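PA14 domain-containing protein (Clostridium clariflavum, PDB 6QDI) probably senses plant-biomass polysaccharides outside the cell as an RsgI-type anti-sigma factor, this calcium-binding part being its tandem PA14 domains. Local coordinates at residues T203-Y217 with K246-V260. Residues are numbered along the deposited sequence; the frame is centred on the assembly and turned at random.
Sequences TGFIQVPYDGDYVFY and KTEAISLKAGQRVEV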
loop_
_atom_site.group_PDB
_atom_site.type_symbol
_atom_site.label_atom_id
_atom_site.label_comp_id
_atom_site.label_asym_id
_atom_site.label_seq_id
_atom_site.Cartn_x
_atom_site.Cartn_y
_atom_site.Cartn_z
ATOM N N THR A 203 -16.517 6.150 -10.974
ATOM C CA THR A 203 -17.403 5.808 -12.052
ATOM C C THR A 203 -16.626 5.376 -13.295
ATOM O O THR A 203 -15.518 5.808 -13.563
ATOM C CB THR A 203 -18.319 7.005 -12.411
ATOM O OG1 THR A 203 -17.532 8.149 -12.744
ATOM C CG2 THR A 203 -19.326 7.316 -11.337
ATOM N N GLY A 204 -17.298 4.560 -14.098
ATOM C CA GLY A 204 -16.793 4.153 -15.397
ATOM C C GLY A 204 -17.345 2.814 -15.756
ATOM O O GLY A 204 -18.541 2.538 -15.523
ATOM N N PHE A 205 -16.488 1.993 -16.351
ATOM C CA PHE A 205 -16.899 0.682 -16.895
ATOM C C PHE A 205 -15.829 -0.332 -16.587
ATOM O O PHE A 205 -14.648 -0.022 -16.641
ATOM C CB PHE A 205 -17.142 0.757 -18.412
ATOM C CG PHE A 205 -18.338 1.592 -18.765
ATOM C CD1 PHE A 205 -18.231 2.980 -18.825
ATOM C CD2 PHE A 205 -19.570 1.041 -18.966
ATOM C CE1 PHE A 205 -19.333 3.779 -19.079
ATOM C CE2 PHE A 205 -20.669 1.836 -19.256
ATOM C CZ PHE A 205 -20.545 3.199 -19.273
ATOM N N ILE A 206 -16.276 -1.558 -16.304
ATOM C CA ILE A 206 -15.399 -2.713 -16.242
ATOM C C ILE A 206 -15.623 -3.501 -17.527
ATOM O O ILE A 206 -16.760 -3.857 -17.836
ATOM C CB ILE A 206 -15.742 -3.577 -15.011
ATOM C CG1 ILE A 206 -15.667 -2.761 -13.717
ATOM C CG2 ILE A 206 -14.828 -4.809 -14.950
ATOM C CD1 ILE A 206 -16.257 -3.410 -12.499
ATOM N N GLN A 207 -14.551 -3.739 -18.280
ATOM C CA GLN A 207 -14.686 -4.518 -19.494
ATOM C C GLN A 207 -14.190 -5.916 -19.215
ATOM O O GLN A 207 -13.044 -6.111 -18.797
ATOM C CB GLN A 207 -13.999 -3.849 -20.686
ATOM C CG GLN A 207 -14.441 -4.519 -22.004
ATOM C CD GLN A 207 -14.291 -3.613 -23.226
ATOM O OE1 GLN A 207 -13.474 -2.683 -23.210
ATOM N NE2 GLN A 207 -15.095 -3.841 -24.246
ATOM N N VAL A 208 -15.045 -6.886 -19.465
ATOM C CA VAL A 208 -14.874 -8.250 -18.992
ATOM C C VAL A 208 -13.856 -8.985 -19.854
ATOM O O VAL A 208 -13.945 -8.981 -21.065
ATOM C CB VAL A 208 -16.229 -8.962 -19.016
ATOM C CG1 VAL A 208 -16.114 -10.450 -18.728
ATOM C CG2 VAL A 208 -17.181 -8.266 -18.053
ATOM N N PRO A 209 -12.867 -9.668 -19.238
ATOM C CA PRO A 209 -11.819 -10.280 -20.051
ATOM C C PRO A 209 -12.167 -11.639 -20.636
ATOM O O PRO A 209 -11.644 -11.976 -21.696
ATOM C CB PRO A 209 -10.655 -10.414 -19.069
ATOM C CG PRO A 209 -11.315 -10.486 -17.705
ATOM C CD PRO A 209 -12.485 -9.564 -17.815
ATOM N N TYR A 210 -12.997 -12.405 -19.955
ATOM C CA TYR A 210 -13.252 -13.835 -20.253
ATOM C C TYR A 210 -14.705 -14.167 -20.093
ATOM O O TYR A 210 -15.356 -13.669 -19.171
ATOM C CB TYR A 210 -12.434 -14.753 -19.298
ATOM C CG TYR A 210 -10.972 -14.399 -19.163
ATOM C CD1 TYR A 210 -10.117 -14.436 -20.260
ATOM C CD2 TYR A 210 -10.441 -14.037 -17.941
ATOM C CE1 TYR A 210 -8.771 -14.072 -20.145
ATOM C CE2 TYR A 210 -9.103 -13.694 -17.831
ATOM C CZ TYR A 210 -8.278 -13.706 -18.933
ATOM O OH TYR A 210 -6.969 -13.323 -18.779
ATOM N N ASP A 211 -15.242 -15.032 -20.956
ATOM C CA ASP A 211 -16.582 -15.503 -20.743
ATOM C C ASP A 211 -16.662 -16.379 -19.456
ATOM O O ASP A 211 -15.878 -17.296 -19.283
ATOM C CB ASP A 211 -17.042 -16.437 -21.888
ATOM C CG ASP A 211 -17.328 -15.824 -23.188
ATOM O OD1 ASP A 211 -17.262 -14.598 -23.368
ATOM O OD2 ASP A 211 -17.672 -16.622 -24.091
ATOM N N GLY A 212 -17.646 -16.094 -18.619
ATOM C CA GLY A 212 -17.961 -16.947 -17.462
ATOM C C GLY A 212 -18.588 -16.139 -16.351
ATOM O O GLY A 212 -19.062 -15.034 -16.567
ATOM N N ASP A 213 -18.638 -16.728 -15.160
ATOM C CA ASP A 213 -19.297 -16.168 -14.000
ATOM C C ASP A 213 -18.312 -15.425 -13.103
ATOM O O ASP A 213 -17.216 -15.920 -12.840
ATOM C CB ASP A 213 -19.987 -17.250 -13.162
ATOM C CG ASP A 213 -21.359 -17.673 -13.688
ATOM O OD1 ASP A 213 -21.716 -17.449 -14.855
ATOM O OD2 ASP A 213 -22.126 -18.229 -12.894
ATOM N N TYR A 214 -18.738 -14.235 -12.675
ATOM C CA TYR A 214 -17.932 -13.349 -11.840
ATOM C C TYR A 214 -18.673 -13.018 -10.561
ATOM O O TYR A 214 -19.881 -12.897 -10.543
ATOM C CB TYR A 214 -17.601 -12.064 -12.578
ATOM C CG TYR A 214 -16.688 -12.239 -13.761
ATOM C CD1 TYR A 214 -17.146 -12.810 -14.950
ATOM C CD2 TYR A 214 -15.382 -11.784 -13.738
ATOM C CE1 TYR A 214 -16.304 -12.970 -16.033
ATOM C CE2 TYR A 214 -14.549 -11.908 -14.805
ATOM C CZ TYR A 214 -15.005 -12.504 -15.979
ATOM O OH TYR A 214 -14.139 -12.642 -17.045
ATOM N N VAL A 215 -17.899 -12.785 -9.507
ATOM C CA VAL A 215 -18.396 -12.198 -8.253
ATOM C C VAL A 215 -17.517 -10.985 -7.952
ATOM O O VAL A 215 -16.316 -11.076 -8.048
ATOM C CB VAL A 215 -18.310 -13.233 -7.095
ATOM C CG1 VAL A 215 -18.634 -12.587 -5.764
ATOM C CG2 VAL A 215 -19.285 -14.386 -7.365
ATOM N N PHE A 216 -18.159 -9.887 -7.560
ATOM C CA PHE A 216 -17.432 -8.701 -7.103
ATOM C C PHE A 216 -17.472 -8.621 -5.579
ATOM O O PHE A 216 -18.509 -8.883 -4.957
ATOM C CB PHE A 216 -18.037 -7.438 -7.699
ATOM C CG PHE A 216 -17.948 -7.404 -9.173
ATOM C CD1 PHE A 216 -16.809 -6.912 -9.785
ATOM C CD2 PHE A 216 -18.973 -7.813 -9.969
ATOM C CE1 PHE A 216 -16.690 -6.854 -11.162
ATOM C CE2 PHE A 216 -18.860 -7.785 -11.345
ATOM C CZ PHE A 216 -17.702 -7.315 -11.945
ATOM N N TYR A 217 -16.336 -8.246 -5.011
ATOM C CA TYR A 217 -16.172 -8.082 -3.563
ATOM C C TYR A 217 -15.775 -6.646 -3.297
ATOM O O TYR A 217 -14.829 -6.119 -3.893
ATOM C CB TYR A 217 -15.091 -8.987 -3.018
ATOM C CG TYR A 217 -15.328 -10.473 -3.202
ATOM C CD1 TYR A 217 -15.054 -11.139 -4.377
ATOM C CD2 TYR A 217 -15.851 -11.209 -2.159
ATOM C CE1 TYR A 217 -15.308 -12.513 -4.487
ATOM C CE2 TYR A 217 -16.083 -12.564 -2.271
ATOM C CZ TYR A 217 -15.808 -13.198 -3.446
ATOM O OH TYR A 217 -16.039 -14.551 -3.622
ATOM N N LYS A 246 -20.311 -8.838 -0.941
ATOM C CA LYS A 246 -20.136 -9.379 -2.274
ATOM C C LYS A 246 -21.441 -9.405 -3.039
ATOM O O LYS A 246 -22.537 -9.432 -2.453
ATOM C CB LYS A 246 -19.521 -10.747 -2.232
ATOM C CG LYS A 246 -20.359 -11.841 -1.576
ATOM C CD LYS A 246 -19.599 -13.174 -1.501
ATOM C CE LYS A 246 -20.311 -14.293 -0.749
ATOM N NZ LYS A 246 -21.781 -14.348 -0.917
ATOM N N THR A 247 -21.288 -9.416 -4.360
ATOM C CA THR A 247 -22.433 -9.640 -5.240
ATOM C C THR A 247 -22.752 -11.135 -5.299
ATOM O O THR A 247 -21.935 -11.974 -4.938
ATOM C CB THR A 247 -22.180 -9.097 -6.661
ATOM O OG1 THR A 247 -21.148 -9.840 -7.308
ATOM C CG2 THR A 247 -21.792 -7.625 -6.622
ATOM N N GLU A 248 -23.907 -11.444 -5.862
ATOM C CA GLU A 248 -24.155 -12.772 -6.384
ATOM C C GLU A 248 -23.268 -12.997 -7.611
ATOM O O GLU A 248 -22.686 -12.065 -8.161
ATOM C CB GLU A 248 -25.632 -12.924 -6.768
ATOM C CG GLU A 248 -26.570 -12.714 -5.608
ATOM C CD GLU A 248 -26.274 -13.682 -4.513
ATOM O OE1 GLU A 248 -26.353 -14.903 -4.766
ATOM O OE2 GLU A 248 -25.937 -13.235 -3.398
ATOM N N ALA A 249 -23.150 -14.242 -8.048
ATOM C CA ALA A 249 -22.481 -14.538 -9.313
ATOM C C ALA A 249 -23.257 -13.957 -10.483
ATOM O O ALA A 249 -24.517 -13.991 -10.498
ATOM C CB ALA A 249 -22.309 -16.027 -9.495
ATOM N N ILE A 250 -22.529 -13.421 -11.458
ATOM C CA ILE A 250 -23.111 -12.796 -12.618
ATOM C C ILE A 250 -22.406 -13.390 -13.837
ATOM O O ILE A 250 -21.173 -13.413 -13.900
ATOM C CB ILE A 250 -22.910 -11.267 -12.592
ATOM C CG1 ILE A 250 -23.476 -10.650 -11.300
ATOM C CG2 ILE A 250 -23.558 -10.670 -13.838
ATOM C CD1 ILE A 250 -23.060 -9.215 -11.075
ATOM N N SER A 251 -23.213 -13.888 -14.771
ATOM C CA SER A 251 -22.692 -14.418 -16.033
ATOM C C SER A 251 -22.371 -13.280 -16.993
ATOM O O SER A 251 -23.252 -12.460 -17.299
ATOM C CB SER A 251 -23.694 -15.366 -16.673
ATOM O OG SER A 251 -23.242 -15.820 -17.923
ATOM N N LEU A 252 -21.123 -13.228 -17.444
ATOM C CA LEU A 252 -20.645 -12.114 -18.263
ATOM C C LEU A 252 -19.898 -12.678 -19.463
ATOM O O LEU A 252 -19.443 -13.836 -19.482
ATOM C CB LEU A 252 -19.735 -11.207 -17.429
ATOM C CG LEU A 252 -20.401 -10.517 -16.238
ATOM C CD1 LEU A 252 -19.351 -9.847 -15.357
ATOM C CD2 LEU A 252 -21.474 -9.538 -16.682
ATOM N N LYS A 253 -19.787 -11.844 -20.483
ATOM C CA LYS A 253 -19.108 -12.205 -21.724
ATOM C C LYS A 253 -17.863 -11.396 -21.945
ATOM O O LYS A 253 -17.820 -10.207 -21.612
ATOM C CB LYS A 253 -20.032 -12.023 -22.928
ATOM C CG LYS A 253 -21.308 -12.828 -22.807
ATOM C CD LYS A 253 -21.033 -14.316 -22.725
ATOM C CE LYS A 253 -22.328 -15.098 -22.777
ATOM N NZ LYS A 253 -22.130 -16.506 -22.341
ATOM N N ALA A 254 -16.881 -12.009 -22.558
ATOM C CA ALA A 254 -15.691 -11.293 -22.959
ATOM C C ALA A 254 -16.080 -10.046 -23.759
ATOM O O ALA A 254 -16.866 -10.124 -24.701
ATOM C CB ALA A 254 -14.761 -12.173 -23.751
ATOM N N GLY A 255 -15.487 -8.912 -23.396
ATOM C CA GLY A 255 -15.786 -7.639 -24.079
ATOM C C GLY A 255 -16.985 -6.910 -23.560
ATOM O O GLY A 255 -17.209 -5.771 -23.926
ATOM N N GLN A 256 -17.780 -7.518 -22.680
ATOM C CA GLN A 256 -18.924 -6.861 -22.136
ATOM C C GLN A 256 -18.479 -5.674 -21.280
ATOM O O GLN A 256 -17.509 -5.775 -20.547
ATOM C CB GLN A 256 -19.740 -7.862 -21.292
ATOM C CG GLN A 256 -20.971 -7.301 -20.639
ATOM C CD GLN A 256 -21.852 -8.331 -20.028
ATOM O OE1 GLN A 256 -21.632 -9.548 -20.195
ATOM N NE2 GLN A 256 -22.891 -7.865 -19.356
ATOM N N ARG A 257 -19.193 -4.559 -21.371
ATOM C CA ARG A 257 -18.919 -3.371 -20.584
ATOM C C ARG A 257 -19.971 -3.303 -19.507
ATOM O O ARG A 257 -21.167 -3.179 -19.768
ATOM C CB ARG A 257 -18.892 -2.114 -21.455
ATOM C CG ARG A 257 -17.573 -1.921 -22.150
ATOM C CD ARG A 257 -17.630 -0.904 -23.272
ATOM N NE ARG A 257 -18.346 0.328 -22.930
ATOM C CZ ARG A 257 -17.843 1.439 -22.384
ATOM N NH1 ARG A 257 -18.647 2.454 -22.133
ATOM N NH2 ARG A 257 -16.572 1.535 -22.005
ATOM N N VAL A 258 -19.517 -3.400 -18.257
ATOM C CA VAL A 258 -20.363 -3.351 -17.078
ATOM C C VAL A 258 -20.235 -1.965 -16.485
ATOM O O VAL A 258 -19.145 -1.542 -16.095
ATOM C CB VAL A 258 -19.928 -4.455 -16.059
ATOM C CG1 VAL A 258 -20.721 -4.345 -14.793
ATOM C CG2 VAL A 258 -19.974 -5.831 -16.696
ATOM N N GLU A 259 -21.320 -1.212 -16.442
ATOM C CA GLU A 259 -21.299 0.155 -15.883
ATOM C C GLU A 259 -21.125 0.071 -14.373
ATOM O O GLU A 259 -21.832 -0.669 -13.715
ATOM C CB GLU A 259 -22.577 0.882 -16.246
ATOM C CG GLU A 259 -22.554 2.374 -15.948
ATOM C CD GLU A 259 -23.873 3.064 -16.334
ATOM O OE1 GLU A 259 -24.495 3.831 -15.540
ATOM O OE2 GLU A 259 -24.329 2.873 -17.411
ATOM N N VAL A 260 -20.183 0.846 -13.819
ATOM C CA VAL A 260 -19.919 0.795 -12.385
ATOM C C VAL A 260 -20.008 2.173 -11.778
ATOM O O VAL A 260 -19.436 3.148 -12.300
ATOM C CB VAL A 260 -18.576 0.123 -12.080
ATOM C CG1 VAL A 260 -17.385 0.765 -12.720
ATOM C CG2 VAL A 260 -18.344 -0.062 -10.594
HETATM O O HOH W 1 -14.288 -0.168 -22.355
HETATM O O HOH W 2 -20.350 -17.300 -24.469
#
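Val208 is the bump that fits between Leu252 and Val258 where both segments cross from one sheet to the other: its CG2 lies 3.8 Å from Leu252 CD1 and 3.9 Å from Val258 CG2, so one methyl touches side chains from both strands of 246-260. With CG1 anti to the backbone N (chi1 172°), the other methyl is directed at the carbonyl of Lys253. Leu252 CD1 also rests against Tyr214, 3.7 Å from ring atom CD1, extending the apolar seam. Further along, Ile206 CG1 meets Val260 CG1 at 4.0 Å, the side chains crossing at about a right angle.

On the outer surface of strand 203-207, Arg257 bends at chi3 (45°) and lays its guanidinium on Phe205, planes 25° apart; NH1 sits over the ring centre, a cation-pi stack, and also forms a salt bridge with the C-terminal carboxylate of Arg295. The type II turn Lys253-Gln256 is gripped by side chains: Gln207 NE2 donates to Gly255 O (2.9 Å), and Asp211 OD1 accepts from Ala254 N (2.7 Å).

Antiparallel pairing joins 203-207 to 257-260 and 212-217 to 250-252 in two different sheets, making this end of the second PA14 domain's beta sandwich. Trp277 of strand 271-279 packs on Ile206 and Phe216, while strand 223-228 touches Val258 and Val260.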